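Local coordinates for heat shock protein STI1 (Saccharomyces cerevisiae, PDB 3UPV) that acts as an adaptor between the chaperones Hsp70 and Hsp90, here through its TPR2B domain, which holds a C-terminal Hsp70 peptide, at residues T94-A97 / A98-K101; L117-K120 / A121-R125; Y75-K78 / A79-Q82. All coordinates share one frame; numbering follows the deposited sequence.

Contact 1. Residues T94-A97 / A98-K101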
loop_
_atom_site.group_PDB
_atom_site.type_symbol
_atom_site.label_atom_id
_atom_site.label_comp_id
_atom_site.label_asym_id
_atom_site.label_seq_id
_atom_site.Cartn_x
_atom_site.Cartn_y
_atom_site.Cartn_z
ATOM N N THR A 94 0.648 -12.120 5.593
ATOM C CA THR A 94 0.787 -11.202 4.519
ATOM C C THR A 94 2.292 -10.936 4.284
ATOM O O THR A 94 2.730 -10.788 3.128
ATOM C CB THR A 94 0.101 -9.891 4.860
ATOM O OG1 THR A 94 -1.284 -10.146 5.127
ATOM C CG2 THR A 94 0.219 -8.872 3.683
ATOM N N LEU A 95 3.069 -10.836 5.375
ATOM C CA LEU A 95 4.488 -10.594 5.246
ATOM C C LEU A 95 5.227 -11.768 4.618
ATOM O O LEU A 95 6.247 -11.552 3.912
ATOM C CB LEU A 95 5.152 -10.231 6.546
ATOM C CG LEU A 95 4.671 -8.869 6.999
ATOM C CD1 LEU A 95 4.804 -8.613 8.543
ATOM C CD2 LEU A 95 5.348 -7.794 6.141
ATOM N N ASP A 96 4.778 -12.988 4.924
ATOM C CA ASP A 96 5.330 -14.205 4.244
ATOM C C ASP A 96 5.190 -14.120 2.729
ATOM O O ASP A 96 6.141 -14.396 1.964
ATOM C CB ASP A 96 4.606 -15.445 4.745
ATOM C CG ASP A 96 5.178 -15.964 6.022
ATOM O OD1 ASP A 96 6.295 -15.536 6.416
ATOM O OD2 ASP A 96 4.486 -16.814 6.630
ATOM N N ALA A 97 4.044 -13.635 2.294
ATOM C CA ALA A 97 3.741 -13.509 0.865
ATOM C C ALA A 97 4.518 -12.378 0.237
ATOM O O ALA A 97 5.051 -12.544 -0.887
ATOM C CB ALA A 97 2.255 -13.296 0.668
ATOM N N ALA A 98 4.706 -11.294 1.018
ATOM C CA ALA A 98 5.431 -10.135 0.587
ATOM C C ALA A 98 6.881 -10.533 0.458
ATOM O O ALA A 98 7.534 -10.117 -0.485
ATOM C CB ALA A 98 5.301 -8.975 1.610
ATOM N N ARG A 99 7.407 -11.356 1.379
ATOM C CA ARG A 99 8.845 -11.687 1.296
ATOM C C ARG A 99 9.156 -12.489 0.039
ATOM O O ARG A 99 10.182 -12.295 -0.624
ATOM C CB ARG A 99 9.276 -12.483 2.538
ATOM C CG ARG A 99 10.818 -12.735 2.620
ATOM C CD ARG A 99 11.173 -13.678 3.785
ATOM N NE ARG A 99 10.387 -13.345 4.999
ATOM C CZ ARG A 99 9.315 -14.046 5.413
ATOM N NH1 ARG A 99 8.645 -13.687 6.502
ATOM N NH2 ARG A 99 8.920 -15.125 4.729
ATOM N N THR A 100 8.269 -13.421 -0.256
ATOM C CA THR A 100 8.376 -14.295 -1.454
ATOM C C THR A 100 8.328 -13.499 -2.748
ATOM O O THR A 100 9.198 -13.638 -3.582
ATOM C CB THR A 100 7.207 -15.262 -1.417
ATOM O OG1 THR A 100 7.408 -16.186 -0.334
ATOM C CG2 THR A 100 7.001 -16.014 -2.803
ATOM N N LYS A 101 7.293 -12.661 -2.886
ATOM C CA LYS A 101 7.149 -11.737 -4.023
ATOM C C LYS A 101 8.334 -10.793 -4.114
ATOM O O LYS A 101 8.814 -10.539 -5.196
ATOM C CB LYS A 101 5.823 -10.962 -3.962
ATOM C CG LYS A 101 4.626 -11.806 -4.411
ATOM C CD LYS A 101 4.700 -12.114 -5.900
ATOM C CE LYS A 101 3.842 -13.327 -6.297
ATOM N NZ LYS A 101 2.620 -12.926 -7.027
HETATM O O HOH W 1 7.959 -16.271 2.732
#
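The side chain of R99 sets out with CG anti to the backbone N (chi1 -173°) and then bends at chi3 (-42°), a kink that folds the guanidinium back toward D96, one turn earlier. D96 in turn has its carboxylate anti to its own carbonyl carbon, beside the backbone N, and the two side chains run next to each other in the same direction. The outcome is a salt bridge of i, i+3 spacing in which both terminal nitrogens close on a single oxygen: R99 NH1 lies 3.0 Å from D96 OD1, and R99 NH2 lies 3.1 Å from D96 OD1. OD1 lies in the guanidinium plane, although the carboxylate plane is turned 66° against it; NH1 meets OD1 nearly along its C-O axis, NH2 on the anti side and out of the carboxylate plane. Two such bonds to one atom limit rotation of the guanidinium, and L95 O lies over one of its faces. A water donates to D96 O at 2.7 Å and is also hydrogen-bonded to T100 OG1, tying the exposed threonine to the preceding turn. A98 is buried on another side, against Y75 and I114, while K101 sends its amine away to P69 O and N70 OD1. This is an intrahelical ion pair on the second helix of TPR 9, a repeat of two antiparallel helices in the tetratricopeptide fold.

Contact 2. Residues L117-K120 / A121-R125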
loop_
_atom_site.group_PDB
_atom_site.type_symbol
_atom_site.label_atom_id
_atom_site.label_comp_id
_atom_site.label_asym_id
_atom_site.label_seq_id
_atom_site.Cartn_x
_atom_site.Cartn_y
_atom_site.Cartn_z
ATOM N N LEU A 117 8.990 -5.526 9.926
ATOM C CA LEU A 117 7.528 -5.646 10.119
ATOM C C LEU A 117 7.215 -6.991 10.711
ATOM O O LEU A 117 6.411 -7.064 11.644
ATOM C CB LEU A 117 6.735 -5.432 8.812
ATOM C CG LEU A 117 6.874 -4.001 8.316
ATOM C CD1 LEU A 117 6.290 -3.872 6.945
ATOM C CD2 LEU A 117 6.350 -2.886 9.315
ATOM N N TYR A 118 7.879 -8.035 10.223
ATOM C CA TYR A 118 7.629 -9.373 10.710
ATOM C C TYR A 118 7.962 -9.489 12.197
ATOM O O TYR A 118 7.161 -10.092 12.976
ATOM C CB TYR A 118 8.486 -10.395 9.984
ATOM C CG TYR A 118 7.954 -11.806 10.227
ATOM C CD1 TYR A 118 7.021 -12.369 9.368
ATOM C CD2 TYR A 118 8.379 -12.552 11.361
ATOM C CE1 TYR A 118 6.538 -13.651 9.589
ATOM C CE2 TYR A 118 7.955 -13.806 11.561
ATOM C CZ TYR A 118 7.006 -14.353 10.678
ATOM O OH TYR A 118 6.501 -15.609 10.895
ATOM N N TYR A 119 9.106 -8.925 12.559
ATOM C CA TYR A 119 9.590 -8.969 13.940
ATOM C C TYR A 119 8.581 -8.239 14.840
ATOM O O TYR A 119 8.288 -8.702 15.932
ATOM C CB TYR A 119 10.951 -8.304 14.088
ATOM C CG TYR A 119 11.432 -8.474 15.500
ATOM C CD1 TYR A 119 11.705 -9.771 16.003
ATOM C CD2 TYR A 119 11.540 -7.380 16.370
ATOM C CE1 TYR A 119 12.106 -9.962 17.359
ATOM C CE2 TYR A 119 11.931 -7.555 17.709
ATOM C CZ TYR A 119 12.209 -8.836 18.187
ATOM O OH TYR A 119 12.593 -9.017 19.489
ATOM N N LYS A 120 8.065 -7.120 14.361
ATOM C CA LYS A 120 7.216 -6.220 15.128
ATOM C C LYS A 120 5.862 -6.956 15.300
ATOM O O LYS A 120 5.344 -7.122 16.427
ATOM C CB LYS A 120 7.120 -4.855 14.397
ATOM C CG LYS A 120 6.074 -3.838 14.930
ATOM C CD LYS A 120 6.146 -2.435 14.238
ATOM C CE LYS A 120 5.689 -2.336 12.728
ATOM N NZ LYS A 120 4.786 -1.109 12.262
ATOM N N ALA A 121 5.349 -7.527 14.216
ATOM C CA ALA A 121 4.093 -8.311 14.308
ATOM C C ALA A 121 4.197 -9.508 15.253
ATOM O O ALA A 121 3.264 -9.787 16.064
ATOM C CB ALA A 121 3.589 -8.749 12.918
ATOM N N SER A 122 5.304 -10.239 15.135
ATOM C CA SER A 122 5.508 -11.406 15.999
ATOM C C SER A 122 5.554 -11.050 17.493
ATOM O O SER A 122 4.865 -11.670 18.331
ATOM C CB SER A 122 6.773 -12.145 15.591
ATOM O OG SER A 122 6.929 -13.252 16.456
ATOM N N GLN A 123 6.330 -10.037 17.832
ATOM C CA GLN A 123 6.414 -9.616 19.220
ATOM C C GLN A 123 5.080 -9.138 19.786
ATOM O O GLN A 123 4.720 -9.550 20.915
ATOM C CB GLN A 123 7.555 -8.617 19.380
ATOM C CG GLN A 123 8.907 -9.221 18.833
ATOM C CD GLN A 123 9.446 -10.355 19.690
ATOM O OE1 GLN A 123 9.568 -11.506 19.243
ATOM N NE2 GLN A 123 9.764 -10.034 20.947
ATOM N N GLN A 124 4.296 -8.364 19.013
ATOM C CA GLN A 124 3.033 -7.878 19.587
ATOM C C GLN A 124 2.007 -9.005 19.702
ATOM O O GLN A 124 1.093 -8.934 20.530
ATOM C CB GLN A 124 2.480 -6.627 18.886
ATOM C CG GLN A 124 3.542 -5.581 18.621
ATOM C CD GLN A 124 3.043 -4.274 17.947
ATOM O OE1 GLN A 124 3.858 -3.399 17.630
ATOM N NE2 GLN A 124 1.715 -4.119 17.768
ATOM N N ARG A 125 2.167 -10.055 18.893
ATOM C CA ARG A 125 1.158 -11.105 18.858
ATOM C C ARG A 125 1.213 -11.828 20.179
ATOM O O ARG A 125 0.164 -12.079 20.697
ATOM C CB ARG A 125 1.381 -12.105 17.724
ATOM C CG ARG A 125 0.223 -13.163 17.460
ATOM C CD ARG A 125 0.695 -14.283 16.469
ATOM N NE ARG A 125 -0.373 -15.263 16.209
ATOM C CZ ARG A 125 -0.331 -16.245 15.300
ATOM N NH1 ARG A 125 -1.379 -17.063 15.158
ATOM N NH2 ARG A 125 0.735 -16.429 14.537
#
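Y119 and Q123, one turn apart, set a flat amide nearly parallel to a flat ring, displaced toward its phenol end: the two planes are only 7° apart, so the pair is stacked, although the side chains as a whole run at a slant to each other. They belong to the last turns of helix 111-124, the C-terminal helix that follows the third tetratricopeptide repeat of this domain. The tyrosine rises with CG anti to its backbone N (chi1 -176°), whereas Q123 takes the other course, its CG beside the backbone N and its chain bent at chi2 (-69°). That bend turns the amide back toward the hydroxyl end of the ring. Q123 CG makes a CH-pi contact over the face, 3.6 Å from the centroid of the Y119 ring. Farther out, Q123 OE1 is 3.5 Å from Y119 CE1. Q123 NE2 also comes near the hydroxyl, but the angle is poor for a hydrogen bond, and what the geometry supports on this exposed surface is the CH-pi contact and the stacking of the amide.

K120 and Q124 form the next i, i+4 couple and behave differently, lying alongside each other and pointing the same way. The amide of Q124 is held by its nitrogen, which bonds to Y88 OH on the neighbouring helix. L117 and A121 are buried on the inward side, L117 against L95 and I76, and A121 against I83. Regular helical bonds join the turns, from A121 N to L117 O at 2.8 Å through Q124 N to K120 O at 3.1 Å. Alongside the lysine, the carbonyl oxygen of the Q124 amide meets aliphatic carbon, Q124 OE1 standing 3.5 Å from K120 CG.

Contact 3. Residues Y75-K78 / A79-Q82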
loop_
_atom_site.group_PDB
_atom_site.type_symbol
_atom_site.label_atom_id
_atom_site.label_comp_id
_atom_site.label_asym_id
_atom_site.label_seq_id
_atom_site.Cartn_x
_atom_site.Cartn_y
_atom_site.Cartn_z
ATOM N N TYR A 75 1.419 -5.495 -0.731
ATOM C CA TYR A 75 1.513 -6.475 0.353
ATOM C C TYR A 75 2.148 -5.864 1.597
ATOM O O TYR A 75 1.594 -6.055 2.752
ATOM C CB TYR A 75 2.300 -7.703 -0.052
ATOM C CG TYR A 75 1.787 -8.512 -1.226
ATOM C CD1 TYR A 75 0.861 -9.555 -1.056
ATOM C CD2 TYR A 75 2.247 -8.261 -2.520
ATOM C CE1 TYR A 75 0.419 -10.304 -2.169
ATOM C CE2 TYR A 75 1.756 -8.963 -3.613
ATOM C CZ TYR A 75 0.895 -10.000 -3.443
ATOM O OH TYR A 75 0.533 -10.722 -4.579
ATOM N N ILE A 76 3.226 -5.087 1.399
ATOM C CA ILE A 76 3.883 -4.500 2.528
ATOM C C ILE A 76 2.955 -3.474 3.207
ATOM O O ILE A 76 2.737 -3.458 4.451
ATOM C CB ILE A 76 5.203 -3.860 2.165
ATOM C CG1 ILE A 76 6.151 -4.945 1.679
ATOM C CG2 ILE A 76 5.744 -3.100 3.417
ATOM C CD1 ILE A 76 7.400 -4.413 1.042
ATOM N N ARG A 77 2.289 -2.677 2.367
ATOM C CA ARG A 77 1.310 -1.724 2.902
ATOM C C ARG A 77 0.194 -2.367 3.711
ATOM O O ARG A 77 -0.234 -1.874 4.789
ATOM C CB ARG A 77 0.736 -0.957 1.729
ATOM C CG ARG A 77 0.252 0.305 2.203
ATOM C CD ARG A 77 -0.322 1.239 1.120
ATOM N NE ARG A 77 0.590 1.602 0.021
ATOM C CZ ARG A 77 1.577 2.490 0.157
ATOM N NH1 ARG A 77 2.376 2.833 -0.879
ATOM N NH2 ARG A 77 1.746 3.054 1.347
ATOM N N LYS A 78 -0.405 -3.402 3.144
ATOM C CA LYS A 78 -1.449 -4.126 3.858
ATOM C C LYS A 78 -0.997 -4.659 5.229
ATOM O O LYS A 78 -1.745 -4.547 6.202
ATOM C CB LYS A 78 -1.843 -5.316 3.022
ATOM C CG LYS A 78 -2.925 -6.190 3.654
ATOM C CD LYS A 78 -3.270 -7.333 2.675
ATOM C CE LYS A 78 -4.119 -8.389 3.350
ATOM N NZ LYS A 78 -4.556 -9.493 2.410
ATOM N N ALA A 79 0.196 -5.280 5.261
ATOM C CA ALA A 79 0.728 -5.812 6.527
ATOM C C ALA A 79 0.883 -4.721 7.538
ATOM O O ALA A 79 0.612 -4.931 8.736
ATOM C CB ALA A 79 2.038 -6.485 6.317
ATOM N N THR A 80 1.378 -3.566 7.076
ATOM C CA THR A 80 1.587 -2.411 7.989
ATOM C C THR A 80 0.209 -1.983 8.577
ATOM O O THR A 80 0.104 -1.731 9.768
ATOM C CB THR A 80 2.324 -1.211 7.360
ATOM O OG1 THR A 80 1.526 -0.610 6.346
ATOM C CG2 THR A 80 3.639 -1.613 6.748
ATOM N N ALA A 81 -0.833 -1.913 7.740
ATOM C CA ALA A 81 -2.173 -1.587 8.210
ATOM C C ALA A 81 -2.710 -2.666 9.109
ATOM O O ALA A 81 -3.382 -2.379 10.141
ATOM C CB ALA A 81 -3.133 -1.295 7.050
ATOM N N GLN A 82 -2.414 -3.908 8.785
ATOM C CA GLN A 82 -2.896 -5.014 9.664
ATOM C C GLN A 82 -2.231 -4.932 11.068
ATOM O O GLN A 82 -2.894 -5.091 12.117
ATOM C CB GLN A 82 -2.681 -6.396 9.035
ATOM C CG GLN A 82 -3.672 -6.626 7.865
ATOM C CD GLN A 82 -3.424 -7.922 7.091
ATOM O OE1 GLN A 82 -4.342 -8.691 6.849
ATOM N NE2 GLN A 82 -2.198 -8.213 6.807
#
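The carbonyl oxygen of R77 accepts two hydrogen bonds at once, from T80 OG1 at 2.7 Å and from A81 N at 3.0 Å. Both donors approach from the same face of the carbonyl plane; the hydroxyl comes in well to the side, at a C=O...donor angle of 117°, while the amide makes the usual i, i+4 helix bond. T80 can reach back because OG1 stands between its backbone N and carbonyl carbon (chi1 67°), and since R77 O can only accept, the hydroxyl is the donor. The methyl, T80 CG2, is left on the side of I76, 3.1 Å from I76 O. Along another flank, the extended chains of K78 and Q82 cross, and Q82 OE1 approaches the lysine's aliphatic end, 3.5 Å from K78 CE; the amide nitrogen of Q82 has its polar partner in T94. R77 turns its guanidinium away to the bound Hsp70 peptide, where NH1 is hydrogen-bonded to the backbone, and its NE bonds S42 OG. Helix 72-84 is the first helix of TPR 9, and the contact is buried: Y75, R77, K78 and A81 meet helix 54-67, A79 packs on helix 88-106, and I76 and T80 face helix 111-124.

The three contacts occupy three successive helices, 72-84, 88-106 and 111-124, packed against one another at the C-terminal end of the domain. Contacts 1 and 3 are closest, with centres about 10 Å apart, and share a hydrogen bond from Q82 NE2 to T94 OG1 (2.7 Å), beside packing of L95 CD2 on A79 CB. Contact 2 meets contact 1 where the ring of Y118 flanks the ion pair, its CD1 3.5 Å from R99 NH1. It reaches contact 3 through L117 CD1, 3.5 Å from T80 CG2. Contact 3 touches the peptide through I76, R77 and T80; of these, I76 and T80 also pack on L117 of contact 2, and the centres of contacts 2 and 3 are about 12 Å apart.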